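Local coordinates for protein RNA-dependent RNA polymerase (PDB 6DX3) that probably removes ubiquitin or ubiquitin-like modifiers from proteins, acting as a cysteine protease through its viral OTU domain, at residues N39-S44 with I142-R147; E63-A68 with A91-P96; E67-F72 with E84-Y89; E77-T82 with V105-Q110. All coordinates share one frame; numbering follows the deposited sequence.

Interaction 1 of 4, residues N39-S44 with I142-R147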
loop_
_atom_site.group_PDB
_atom_site.type_symbol
_atom_site.label_atom_id
_atom_site.label_comp_id
_atom_site.label_asym_id
_atom_site.label_seq_id
_atom_site.Cartn_x
_atom_site.Cartn_y
_atom_site.Cartn_z
ATOM N N ASN A 39 8.920 -8.936 2.633
ATOM C CA ASN A 39 9.008 -7.495 2.843
ATOM C C ASN A 39 8.473 -6.699 1.658
ATOM O O ASN A 39 8.594 -5.468 1.644
ATOM C CB ASN A 39 10.460 -7.091 3.124
ATOM C CG ASN A 39 11.058 -7.822 4.313
ATOM O OD1 ASN A 39 10.440 -7.929 5.372
ATOM N ND2 ASN A 39 12.273 -8.330 4.140
ATOM N N CYS A 40 7.862 -7.376 0.680
ATOM C CA CYS A 40 7.528 -6.752 -0.597
ATOM C C CYS A 40 6.577 -5.568 -0.451
ATOM O O CYS A 40 6.646 -4.623 -1.246
ATOM C CB CYS A 40 6.921 -7.796 -1.532
ATOM S SG CYS A 40 5.496 -8.619 -0.804
ATOM N N LEU A 41 5.670 -5.599 0.528
ATOM C CA LEU A 41 4.813 -4.435 0.743
ATOM C C LEU A 41 5.651 -3.209 1.086
ATOM O O LEU A 41 5.456 -2.129 0.517
ATOM C CB LEU A 41 3.789 -4.703 1.846
ATOM C CG LEU A 41 2.973 -3.452 2.199
ATOM C CD1 LEU A 41 2.047 -3.065 1.048
ATOM C CD2 LEU A 41 2.185 -3.622 3.485
ATOM N N TYR A 42 6.608 -3.370 2.005
ATOM C CA TYR A 42 7.435 -2.247 2.431
ATOM C C TYR A 42 8.407 -1.813 1.340
ATOM O O TYR A 42 8.714 -0.622 1.229
ATOM C CB TYR A 42 8.177 -2.614 3.715
ATOM C CG TYR A 42 7.245 -3.109 4.796
ATOM C CD1 TYR A 42 6.302 -2.259 5.361
ATOM C CD2 TYR A 42 7.293 -4.423 5.241
ATOM C CE1 TYR A 42 5.437 -2.700 6.344
ATOM C CE2 TYR A 42 6.430 -4.875 6.229
ATOM C CZ TYR A 42 5.503 -4.006 6.775
ATOM O OH TYR A 42 4.641 -4.437 7.755
ATOM N N HIS A 43 8.902 -2.758 0.536
ATOM C CA HIS A 43 9.695 -2.403 -0.639
ATOM C C HIS A 43 8.900 -1.499 -1.575
ATOM O O HIS A 43 9.390 -0.452 -2.013
ATOM C CB HIS A 43 10.127 -3.668 -1.385
ATOM C CG HIS A 43 11.266 -4.402 -0.748
ATOM N ND1 HIS A 43 12.540 -3.880 -0.672
ATOM C CD2 HIS A 43 11.328 -5.629 -0.181
ATOM C CE1 HIS A 43 13.334 -4.751 -0.076
ATOM N NE2 HIS A 43 12.623 -5.819 0.233
ATOM N N SER A 44 7.665 -1.899 -1.896
ATOM C CA SER A 44 6.863 -1.150 -2.857
ATOM C C SER A 44 6.439 0.204 -2.308
ATOM O O SER A 44 6.344 1.173 -3.068
ATOM C CB SER A 44 5.637 -1.970 -3.263
ATOM O OG SER A 44 4.990 -2.499 -2.121
ATOM N N ILE A 142 0.700 7.172 -4.232
ATOM C CA ILE A 142 1.438 5.924 -4.376
ATOM C C ILE A 142 0.477 4.845 -4.852
ATOM O O ILE A 142 -0.581 4.629 -4.249
ATOM C CB ILE A 142 2.106 5.522 -3.052
ATOM C CG1 ILE A 142 3.175 6.549 -2.662
ATOM C CG2 ILE A 142 2.694 4.121 -3.161
ATOM C CD1 ILE A 142 3.662 6.404 -1.240
ATOM N N ASN A 143 0.834 4.173 -5.940
ATOM C CA ASN A 143 0.056 3.057 -6.460
ATOM C C ASN A 143 0.868 1.779 -6.317
ATOM O O ASN A 143 2.035 1.732 -6.721
ATOM C CB ASN A 143 -0.329 3.289 -7.922
ATOM C CG ASN A 143 -1.221 4.502 -8.102
ATOM O OD1 ASN A 143 -2.448 4.388 -8.112
ATOM N ND2 ASN A 143 -0.610 5.675 -8.244
ATOM N N ILE A 144 0.258 0.755 -5.718
ATOM C CA ILE A 144 0.880 -0.554 -5.583
ATOM C C ILE A 144 -0.104 -1.612 -6.065
ATOM O O ILE A 144 -1.313 -1.384 -6.140
ATOM C CB ILE A 144 1.338 -0.856 -4.138
ATOM C CG1 ILE A 144 0.144 -0.927 -3.190
ATOM C CG2 ILE A 144 2.331 0.186 -3.649
ATOM C CD1 ILE A 144 0.534 -1.253 -1.772
ATOM N N MET A 145 0.438 -2.783 -6.397
ATOM C CA MET A 145 -0.322 -3.872 -6.997
ATOM C C MET A 145 -0.309 -5.065 -6.053
ATOM O O MET A 145 0.760 -5.589 -5.724
ATOM C CB MET A 145 0.262 -4.256 -8.360
ATOM C CG MET A 145 -0.639 -5.141 -9.222
ATOM S SD MET A 145 0.044 -5.373 -10.880
ATOM C CE MET A 145 -0.699 -6.920 -11.360
ATOM N N HIS A 146 -1.492 -5.498 -5.631
ATOM C CA HIS A 146 -1.639 -6.633 -4.725
ATOM C C HIS A 146 -1.794 -7.912 -5.540
ATOM O O HIS A 146 -2.797 -8.089 -6.240
ATOM C CB HIS A 146 -2.844 -6.417 -3.809
ATOM C CG HIS A 146 -2.860 -7.301 -2.602
ATOM N ND1 HIS A 146 -3.969 -7.431 -1.792
ATOM C CD2 HIS A 146 -1.903 -8.091 -2.061
ATOM C CE1 HIS A 146 -3.695 -8.264 -0.804
ATOM N NE2 HIS A 146 -2.447 -8.681 -0.946
ATOM N N ARG A 147 -0.811 -8.804 -5.442
ATOM C CA ARG A 147 -0.740 -10.014 -6.262
ATOM C C ARG A 147 -0.656 -11.219 -5.331
ATOM O O ARG A 147 0.441 -11.620 -4.931
ATOM C CB ARG A 147 0.452 -9.949 -7.210
ATOM C CG ARG A 147 0.733 -8.551 -7.729
ATOM C CD ARG A 147 1.881 -8.536 -8.727
ATOM N NE ARG A 147 1.512 -9.112 -10.013
ATOM C CZ ARG A 147 2.301 -9.105 -11.084
ATOM N NH1 ARG A 147 3.504 -8.551 -11.019
ATOM N NH2 ARG A 147 1.892 -9.653 -12.224
#
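Leu41 and Ser44, one helical turn apart, face Ile144 of the strand, and the contact between them is entirely apolar. Leu41 sends CD1 obliquely across to Ile144 CD1, 3.7 Å away. Its CG lies anti to the backbone N (chi1 174°), and this carries the branch out toward the strand. Ile144 answers with both of its arms: CD1 meets the leucine, while its CG2 methyl packs against the serine, 4.0 Å from Ser44 CB. All three residues are buried.

This is helix 40-49 lying against the sheet of an OTU protease domain. In the family the nucleophilic cysteine stands at the start of this helix, directly after an asparagine. Cys40 follows Asn39 here and touches His150 on the adjacent strand, consistent with the Cys-His pair of such enzymes.

No hydrogen bond crosses between helix and strand; Ser44 OG turns back to its own helix, 2.7 Å from Leu41 O and 2.8 Å from Cys40 O, two carbonyls that compete for its single proton. On the strand side, Ile144 is tied into the sheet by backbone bonds to Tyr117 and Trp119, and Tyr151 touches Leu41, Ser44 and Ile144 alike.

Interaction 2 of 4, residues E63-A68 with A91-P96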
loop_
_atom_site.group_PDB
_atom_site.type_symbol
_atom_site.label_atom_id
_atom_site.label_comp_id
_atom_site.label_asym_id
_atom_site.label_seq_id
_atom_site.Cartn_x
_atom_site.Cartn_y
_atom_site.Cartn_z
ATOM N N GLU A 63 9.728 0.550 10.078
ATOM C CA GLU A 63 9.874 1.226 11.363
ATOM C C GLU A 63 8.825 2.319 11.532
ATOM O O GLU A 63 8.312 2.529 12.637
ATOM C CB GLU A 63 11.282 1.804 11.496
ATOM C CG GLU A 63 12.385 0.762 11.443
ATOM C CD GLU A 63 13.757 1.385 11.319
ATOM O OE1 GLU A 63 13.832 2.602 11.052
ATOM O OE2 GLU A 63 14.758 0.658 11.484
ATOM N N GLN A 64 8.491 3.018 10.444
ATOM C CA GLN A 64 7.463 4.047 10.507
ATOM C C GLN A 64 6.084 3.451 10.759
ATOM O O GLN A 64 5.255 4.081 11.424
ATOM C CB GLN A 64 7.459 4.858 9.211
ATOM C CG GLN A 64 8.650 5.792 9.058
ATOM C CD GLN A 64 8.535 7.019 9.936
ATOM O OE1 GLN A 64 7.507 7.693 9.948
ATOM N NE2 GLN A 64 9.589 7.309 10.685
ATOM N N VAL A 65 5.821 2.248 10.237
ATOM C CA VAL A 65 4.527 1.607 10.452
ATOM C C VAL A 65 4.333 1.279 11.928
ATOM O O VAL A 65 3.238 1.464 12.478
ATOM C CB VAL A 65 4.402 0.350 9.568
ATOM C CG1 VAL A 65 3.206 -0.494 9.990
ATOM C CG2 VAL A 65 4.291 0.738 8.101
ATOM N N ARG A 66 5.389 0.807 12.598
ATOM C CA ARG A 66 5.274 0.450 14.010
ATOM C C ARG A 66 4.918 1.661 14.866
ATOM O O ARG A 66 4.072 1.565 15.764
ATOM C CB ARG A 66 6.575 -0.185 14.505
ATOM C CG ARG A 66 6.620 -0.377 16.017
ATOM C CD ARG A 66 7.873 -1.114 16.457
ATOM N NE ARG A 66 9.081 -0.386 16.087
ATOM C CZ ARG A 66 10.298 -0.919 16.054
ATOM N NH1 ARG A 66 10.476 -2.195 16.369
ATOM N NH2 ARG A 66 11.335 -0.177 15.700
ATOM N N GLU A 67 5.560 2.806 14.619
ATOM C CA GLU A 67 5.205 4.010 15.361
ATOM C C GLU A 67 3.849 4.551 14.924
ATOM O O GLU A 67 3.104 5.090 15.752
ATOM C CB GLU A 67 6.290 5.076 15.200
ATOM C CG GLU A 67 7.563 4.776 15.983
ATOM C CD GLU A 67 8.705 5.714 15.646
ATOM O OE1 GLU A 67 8.536 6.944 15.794
ATOM O OE2 GLU A 67 9.774 5.218 15.229
ATOM N N ALA A 68 3.510 4.413 13.639
ATOM C CA ALA A 68 2.185 4.818 13.181
ATOM C C ALA A 68 1.096 3.992 13.852
ATOM O O ALA A 68 0.032 4.517 14.200
ATOM C CB ALA A 68 2.089 4.692 11.662
ATOM N N ALA A 91 3.870 -7.517 17.685
ATOM C CA ALA A 91 4.709 -8.704 17.820
ATOM C C ALA A 91 4.693 -9.553 16.555
ATOM O O ALA A 91 5.663 -10.267 16.273
ATOM C CB ALA A 91 4.263 -9.533 19.025
ATOM N N ARG A 92 3.609 -9.486 15.780
ATOM C CA ARG A 92 3.522 -10.234 14.533
ATOM C C ARG A 92 4.169 -9.494 13.368
ATOM O O ARG A 92 5.033 -10.050 12.685
ATOM C CB ARG A 92 2.061 -10.546 14.200
ATOM C CG ARG A 92 1.873 -11.108 12.801
ATOM C CD ARG A 92 0.427 -11.501 12.535
ATOM N NE ARG A 92 -0.476 -10.356 12.603
ATOM C CZ ARG A 92 -0.686 -9.514 11.597
ATOM N NH1 ARG A 92 -0.053 -9.685 10.444
ATOM N NH2 ARG A 92 -1.531 -8.502 11.742
ATOM N N ILE A 93 3.761 -8.245 13.124
ATOM C CA ILE A 93 4.221 -7.544 11.931
ATOM C C ILE A 93 5.691 -7.157 12.022
ATOM O O ILE A 93 6.324 -6.917 10.990
ATOM C CB ILE A 93 3.353 -6.303 11.658
ATOM C CG1 ILE A 93 3.534 -5.260 12.762
ATOM C CG2 ILE A 93 1.892 -6.702 11.517
ATOM C CD1 ILE A 93 3.292 -3.836 12.299
ATOM N N MET A 94 6.253 -7.094 13.227
ATOM C CA MET A 94 7.665 -6.780 13.384
ATOM C C MET A 94 8.568 -7.991 13.191
ATOM O O MET A 94 9.790 -7.853 13.293
ATOM C CB MET A 94 7.911 -6.156 14.758
ATOM C CG MET A 94 7.373 -4.740 14.884
ATOM S SD MET A 94 8.191 -3.616 13.739
ATOM C CE MET A 94 6.920 -3.343 12.516
ATOM N N LYS A 95 8.000 -9.161 12.919
ATOM C CA LYS A 95 8.818 -10.320 12.610
ATOM C C LYS A 95 9.531 -10.110 11.277
ATOM O O LYS A 95 8.951 -9.541 10.347
ATOM C CB LYS A 95 7.961 -11.583 12.547
ATOM C CG LYS A 95 7.487 -12.091 13.895
ATOM C CD LYS A 95 6.661 -13.356 13.731
ATOM C CE LYS A 95 6.757 -14.250 14.957
ATOM N NZ LYS A 95 6.149 -13.609 16.154
ATOM N N PRO A 96 10.783 -10.549 11.155
ATOM C CA PRO A 96 11.483 -10.417 9.871
ATOM C C PRO A 96 10.790 -11.221 8.784
ATOM O O PRO A 96 10.326 -12.340 9.014
ATOM C CB PRO A 96 12.885 -10.962 10.172
ATOM C CG PRO A 96 13.019 -10.892 11.664
ATOM C CD PRO A 96 11.643 -11.127 12.200
#
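Met94 lies across the side chain of Arg66 at about a right angle, and most of the surface buried here belongs to this pair. The sulfur and methyl do the touching: Met94 SD is 3.7 Å from Arg66 CD, and Met94 CE comes equally near, 3.7 Å, to Arg66 CB. Arg66 runs out extended and then bends at chi3 (60°), which turns the guanidinium back alongside the thioether, with Arg66 NH1 3.8 Å from Met94 SD. The sulfur approaches that flat group obliquely.

A second, smaller apolar contact lies deeper, where Val65 CG1 meets Ile93 CD1 at 4.1 Å, the two branches crossing at a slant. Both of these residues are buried, whereas Arg66 is exposed.

No hydrogen bond joins the two segments. Within 91-96, the helix ends in a turn in which Lys95 N donates to Arg92 O at 3.1 Å, and Lys62 NZ, from the facing helix 57-72, hydrogen-bonds to Lys95 O. Within the OTU-like domain the end of helix 86-93 packs beside the middle of helix 57-72, whose Val65 and Ala68 also touch helix 102-112 through Phe108 and Phe107.

Interaction 3 of 4, residues E67-F72 with E84-Y89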
loop_
_atom_site.group_PDB
_atom_site.type_symbol
_atom_site.label_atom_id
_atom_site.label_comp_id
_atom_site.label_asym_id
_atom_site.label_seq_id
_atom_site.Cartn_x
_atom_site.Cartn_y
_atom_site.Cartn_z
ATOM N N GLU A 67 5.560 2.806 14.619
ATOM C CA GLU A 67 5.205 4.010 15.361
ATOM C C GLU A 67 3.849 4.551 14.924
ATOM O O GLU A 67 3.104 5.090 15.752
ATOM C CB GLU A 67 6.290 5.076 15.200
ATOM C CG GLU A 67 7.563 4.776 15.983
ATOM C CD GLU A 67 8.705 5.714 15.646
ATOM O OE1 GLU A 67 8.536 6.944 15.794
ATOM O OE2 GLU A 67 9.774 5.218 15.229
ATOM N N ALA A 68 3.510 4.413 13.639
ATOM C CA ALA A 68 2.185 4.818 13.181
ATOM C C ALA A 68 1.096 3.992 13.852
ATOM O O ALA A 68 0.032 4.517 14.200
ATOM C CB ALA A 68 2.089 4.692 11.662
ATOM N N ALA A 69 1.344 2.691 14.038
ATOM C CA ALA A 69 0.384 1.843 14.739
ATOM C C ALA A 69 0.190 2.300 16.179
ATOM O O ALA A 69 -0.943 2.377 16.667
ATOM C CB ALA A 69 0.847 0.386 14.700
ATOM N N GLY A 70 1.283 2.618 16.872
ATOM C CA GLY A 70 1.171 3.086 18.242
ATOM C C GLY A 70 0.470 4.424 18.369
ATOM O O GLY A 70 -0.127 4.716 19.409
ATOM N N LEU A 71 0.526 5.251 17.321
ATOM C CA LEU A 71 -0.090 6.574 17.378
ATOM C C LEU A 71 -1.578 6.529 17.054
ATOM O O LEU A 71 -2.364 7.295 17.623
ATOM C CB LEU A 71 0.614 7.526 16.412
ATOM C CG LEU A 71 2.014 8.058 16.739
ATOM C CD1 LEU A 71 2.666 8.594 15.477
ATOM C CD2 LEU A 71 1.950 9.143 17.797
ATOM N N PHE A 72 -1.987 5.647 16.141
ATOM C CA PHE A 72 -3.315 5.716 15.544
ATOM C C PHE A 72 -4.155 4.468 15.791
ATOM O O PHE A 72 -5.242 4.351 15.212
ATOM C CB PHE A 72 -3.203 5.962 14.035
ATOM C CG PHE A 72 -2.523 7.259 13.674
ATOM C CD1 PHE A 72 -3.177 8.470 13.844
ATOM C CD2 PHE A 72 -1.243 7.263 13.149
ATOM C CE1 PHE A 72 -2.564 9.659 13.506
ATOM C CE2 PHE A 72 -0.620 8.449 12.811
ATOM C CZ PHE A 72 -1.281 9.650 12.991
ATOM N N GLU A 84 -6.803 -8.793 17.154
ATOM C CA GLU A 84 -5.602 -8.589 17.944
ATOM C C GLU A 84 -5.698 -7.281 18.717
ATOM O O GLU A 84 -6.542 -6.424 18.434
ATOM C CB GLU A 84 -4.347 -8.556 17.057
ATOM C CG GLU A 84 -4.060 -9.835 16.288
ATOM C CD GLU A 84 -3.180 -9.585 15.073
ATOM O OE1 GLU A 84 -3.457 -8.623 14.328
ATOM O OE2 GLU A 84 -2.210 -10.343 14.868
ATOM N N ASP A 85 -4.824 -7.138 19.706
ATOM C CA ASP A 85 -4.577 -5.850 20.328
ATOM C C ASP A 85 -3.263 -5.290 19.783
ATOM O O ASP A 85 -2.588 -5.916 18.962
ATOM C CB ASP A 85 -4.566 -5.969 21.854
ATOM C CG ASP A 85 -3.523 -6.945 22.364
ATOM O OD1 ASP A 85 -2.873 -7.623 21.543
ATOM O OD2 ASP A 85 -3.356 -7.035 23.597
ATOM N N LEU A 86 -2.896 -4.095 20.246
ATOM C CA LEU A 86 -1.714 -3.432 19.705
ATOM C C LEU A 86 -0.444 -4.223 20.001
ATOM O O LEU A 86 0.411 -4.383 19.123
ATOM C CB LEU A 86 -1.612 -2.012 20.259
ATOM C CG LEU A 86 -0.421 -1.164 19.809
ATOM C CD1 LEU A 86 -0.355 -1.047 18.287
ATOM C CD2 LEU A 86 -0.495 0.212 20.452
ATOM N N ASN A 87 -0.311 -4.735 21.229
ATOM C CA ASN A 87 0.902 -5.460 21.604
ATOM C C ASN A 87 1.067 -6.733 20.782
ATOM O O ASN A 87 2.181 -7.070 20.367
ATOM C CB ASN A 87 0.878 -5.797 23.094
ATOM C CG ASN A 87 0.961 -4.571 23.968
ATOM O OD1 ASN A 87 0.164 -4.398 24.891
ATOM N ND2 ASN A 87 1.930 -3.705 23.687
ATOM N N GLY A 88 -0.028 -7.462 20.552
ATOM C CA GLY A 88 0.050 -8.664 19.742
ATOM C C GLY A 88 0.200 -8.372 18.264
ATOM O O GLY A 88 0.842 -9.137 17.537
ATOM N N TYR A 89 -0.385 -7.268 17.797
ATOM C CA TYR A 89 -0.241 -6.882 16.398
ATOM C C TYR A 89 1.209 -6.551 16.071
ATOM O O TYR A 89 1.754 -7.024 15.067
ATOM C CB TYR A 89 -1.157 -5.697 16.093
ATOM C CG TYR A 89 -0.866 -4.977 14.796
ATOM C CD1 TYR A 89 -1.337 -5.468 13.584
ATOM C CD2 TYR A 89 -0.139 -3.791 14.785
ATOM C CE1 TYR A 89 -1.082 -4.807 12.399
ATOM C CE2 TYR A 89 0.122 -3.121 13.604
ATOM C CZ TYR A 89 -0.352 -3.632 12.415
ATOM O OH TYR A 89 -0.095 -2.967 11.236
#
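This is a close helix-to-helix packing contact, in which Leu86 and Tyr89 at the start of helix 86-93 meet Ala69 and Gly70 near the end of helix 57-72, well out from the centre of the domain. The small residues let a leucine come right up to the helix backbone. Leu86 CD1 lies 3.8 Å from Ala69 O and 4.0 Å from Ala69 CB, and its other methyl, CD2, reaches Gly70 CA at 4.0 Å. With Leu86 CG anti to the backbone N (chi1 179°), the fork points at the neighbouring helix and puts one methyl on each of the two residues.

One turn further on, Tyr89 approaches the same alanine with the rim of its ring: Ala69 CB sits near the ring plane, 3.7 Å from Tyr89 CE2. The phenol end belongs to a different partner, since Tyr89 OH is hydrogen-bonded to Glu104, and the ring also meets that of Trp73.

The helix carrying these side chains has a capped start. Asp85 OD1 accepts from Gly88 N at 3.0 Å (150° at the hydrogen), the donor lying above the carboxylate plane. The arrangement is ordinary helix-helix packing, large side chains of a short N-capped helix set against small residues of a longer one, within the helical part of this OTU domain.

Interaction 4 of 4, residues E77-T82 with V105-Q110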
loop_
_atom_site.group_PDB
_atom_site.type_symbol
_atom_site.label_atom_id
_atom_site.label_comp_id
_atom_site.label_asym_id
_atom_site.label_seq_id
_atom_site.Cartn_x
_atom_site.Cartn_y
_atom_site.Cartn_z
ATOM N N GLU A 77 -10.350 2.353 12.382
ATOM C CA GLU A 77 -11.428 1.367 12.404
ATOM C C GLU A 77 -10.990 0.028 11.825
ATOM O O GLU A 77 -11.515 -1.017 12.223
ATOM C CB GLU A 77 -12.650 1.888 11.642
ATOM C CG GLU A 77 -13.214 3.186 12.187
ATOM C CD GLU A 77 -13.626 3.080 13.643
ATOM O OE1 GLU A 77 -14.433 2.187 13.978
ATOM O OE2 GLU A 77 -13.130 3.884 14.461
ATOM N N GLU A 78 -10.043 0.036 10.886
ATOM C CA GLU A 78 -9.599 -1.214 10.277
ATOM C C GLU A 78 -9.012 -2.178 11.302
ATOM O O GLU A 78 -9.018 -3.392 11.069
ATOM C CB GLU A 78 -8.581 -0.927 9.166
ATOM C CG GLU A 78 -8.123 -2.176 8.427
ATOM C CD GLU A 78 -7.609 -1.899 7.027
ATOM O OE1 GLU A 78 -7.477 -2.872 6.259
ATOM O OE2 GLU A 78 -7.335 -0.724 6.695
ATOM N N THR A 79 -8.532 -1.678 12.444
ATOM C CA THR A 79 -8.001 -2.578 13.461
ATOM C C THR A 79 -9.075 -3.472 14.068
ATOM O O THR A 79 -8.745 -4.533 14.609
ATOM C CB THR A 79 -7.313 -1.792 14.580
ATOM O OG1 THR A 79 -8.300 -1.134 15.381
ATOM C CG2 THR A 79 -6.342 -0.760 14.010
ATOM N N LYS A 80 -10.349 -3.089 13.974
ATOM C CA LYS A 80 -11.383 -3.774 14.742
ATOM C C LYS A 80 -11.704 -5.164 14.203
ATOM O O LYS A 80 -12.332 -5.958 14.914
ATOM C CB LYS A 80 -12.647 -2.915 14.790
ATOM C CG LYS A 80 -12.526 -1.710 15.718
ATOM C CD LYS A 80 -13.629 -0.698 15.459
ATOM C CE LYS A 80 -13.698 0.348 16.560
ATOM N NZ LYS A 80 -14.683 1.424 16.242
ATOM N N THR A 81 -11.282 -5.489 12.981
ATOM C CA THR A 81 -11.523 -6.806 12.407
ATOM C C THR A 81 -10.249 -7.646 12.325
ATOM O O THR A 81 -10.187 -8.598 11.539
ATOM C CB THR A 81 -12.163 -6.677 11.025
ATOM O OG1 THR A 81 -11.431 -5.729 10.242
ATOM C CG2 THR A 81 -13.607 -6.212 11.150
ATOM N N THR A 82 -9.231 -7.317 13.125
ATOM C CA THR A 82 -8.003 -8.099 13.154
ATOM C C THR A 82 -8.011 -9.192 14.213
ATOM O O THR A 82 -7.278 -10.177 14.072
ATOM C CB THR A 82 -6.793 -7.194 13.398
ATOM O OG1 THR A 82 -6.883 -6.621 14.708
ATOM C CG2 THR A 82 -6.735 -6.082 12.362
ATOM N N VAL A 105 -0.534 -0.436 5.283
ATOM C CA VAL A 105 -0.683 0.711 4.390
ATOM C C VAL A 105 -1.529 1.783 5.059
ATOM O O VAL A 105 -1.224 2.979 4.980
ATOM C CB VAL A 105 -1.295 0.275 3.047
ATOM C CG1 VAL A 105 -1.534 1.493 2.172
ATOM C CG2 VAL A 105 -0.412 -0.736 2.347
ATOM N N ASN A 106 -2.613 1.366 5.719
ATOM C CA ASN A 106 -3.468 2.293 6.452
ATOM C C ASN A 106 -2.652 3.148 7.412
ATOM O O ASN A 106 -2.735 4.381 7.392
ATOM C CB ASN A 106 -4.545 1.500 7.203
ATOM C CG ASN A 106 -5.689 2.370 7.695
ATOM O OD1 ASN A 106 -5.494 3.528 8.072
ATOM N ND2 ASN A 106 -6.895 1.807 7.707
ATOM N N PHE A 107 -1.831 2.505 8.246
ATOM C CA PHE A 107 -1.061 3.245 9.244
ATOM C C PHE A 107 -0.008 4.137 8.598
ATOM O O PHE A 107 0.192 5.277 9.030
ATOM C CB PHE A 107 -0.416 2.271 10.231
ATOM C CG PHE A 107 -1.362 1.771 11.282
ATOM C CD1 PHE A 107 -2.220 2.645 11.929
ATOM C CD2 PHE A 107 -1.404 0.426 11.615
ATOM C CE1 PHE A 107 -3.099 2.190 12.897
ATOM C CE2 PHE A 107 -2.281 -0.038 12.582
ATOM C CZ PHE A 107 -3.128 0.844 13.223
ATOM N N PHE A 108 0.679 3.642 7.565
ATOM C CA PHE A 108 1.716 4.453 6.931
ATOM C C PHE A 108 1.124 5.680 6.251
ATOM O O PHE A 108 1.705 6.771 6.312
ATOM C CB PHE A 108 2.506 3.618 5.924
ATOM C CG PHE A 108 3.559 4.400 5.190
ATOM C CD1 PHE A 108 4.757 4.723 5.807
ATOM C CD2 PHE A 108 3.350 4.815 3.883
ATOM C CE1 PHE A 108 5.726 5.446 5.134
ATOM C CE2 PHE A 108 4.317 5.537 3.206
ATOM C CZ PHE A 108 5.506 5.851 3.830
ATOM N N SER A 109 -0.028 5.519 5.596
ATOM C CA SER A 109 -0.681 6.649 4.942
ATOM C C SER A 109 -1.054 7.727 5.952
ATOM O O SER A 109 -0.953 8.924 5.658
ATOM C CB SER A 109 -1.920 6.170 4.187
ATOM O OG SER A 109 -2.846 5.569 5.076
ATOM N N GLN A 110 -1.490 7.318 7.146
ATOM C CA GLN A 110 -1.784 8.282 8.203
ATOM C C GLN A 110 -0.519 8.975 8.690
ATOM O O GLN A 110 -0.523 10.190 8.920
ATOM C CB GLN A 110 -2.481 7.586 9.373
ATOM C CG GLN A 110 -3.851 7.010 9.051
ATOM C CD GLN A 110 -4.594 6.571 10.296
ATOM O OE1 GLN A 110 -4.876 7.381 11.179
ATOM N NE2 GLN A 110 -4.910 5.286 10.379
#
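Glu78 overlaps Asn106, the two side chains sliding past each other in opposite directions, so that Asn106 ND2 lies 3.5 Å from Glu78 CB and 2.8 Å from Glu78 OE2. The contact joins a 3-10 turn, in the connection between helices 57-72 and 86-93, to helix 102-112 of the OTU domain. The short distance to OE2 is a nearly straight hydrogen bond (173°). It lies in the amide plane of Asn106 and uses the anti lone pair of the carboxylate oxygen, although the two flat groups are turned 61° apart. Tyr133 OH also bonds to OE2 and Ser102 OG to OE1, so both oxygens of this buried carboxylate are engaged, which would probably steady a negative charge.

Beside this polar pair, Thr79 CG2 packs 3.7 Å from Phe107 CZ, the side chains crossing at about a right angle. The hydroxyl, Thr79 OG1, is hydrogen-bonded to Thr76 O, just before the turn.

Asn106 is held from its other end too. Gln110 NE2, which also bonds Thr76 OG1, donates to Asn106 OD1 at 3.0 Å and helps fix the rotation of the amide. Ser109 OG and Gln110 N both reach Asn106 O from the same face of its plane, the serine at 2.6 Å.

From the N terminus, interaction 1 closes the longest loop: helix 40-49 meets strand 142-147, and the other three contacts are nested inside the 97 residues between. Interactions 2 and 3 both start on helix 57-72, share Glu67 and Ala68, and return from opposite ends of helix 86-93. The salt bridge from Arg92 NE to Glu84 OE2 links them further. Interaction 4 crosses both, because its 77-82 segment lies within their loops while helix 102-112 comes after them. That last helix connects the set: Val105 packs on Leu41 and on Ile144 of the strand, and Phe107 on Ala68 and Ala69, so the helical part is tied to the sheet.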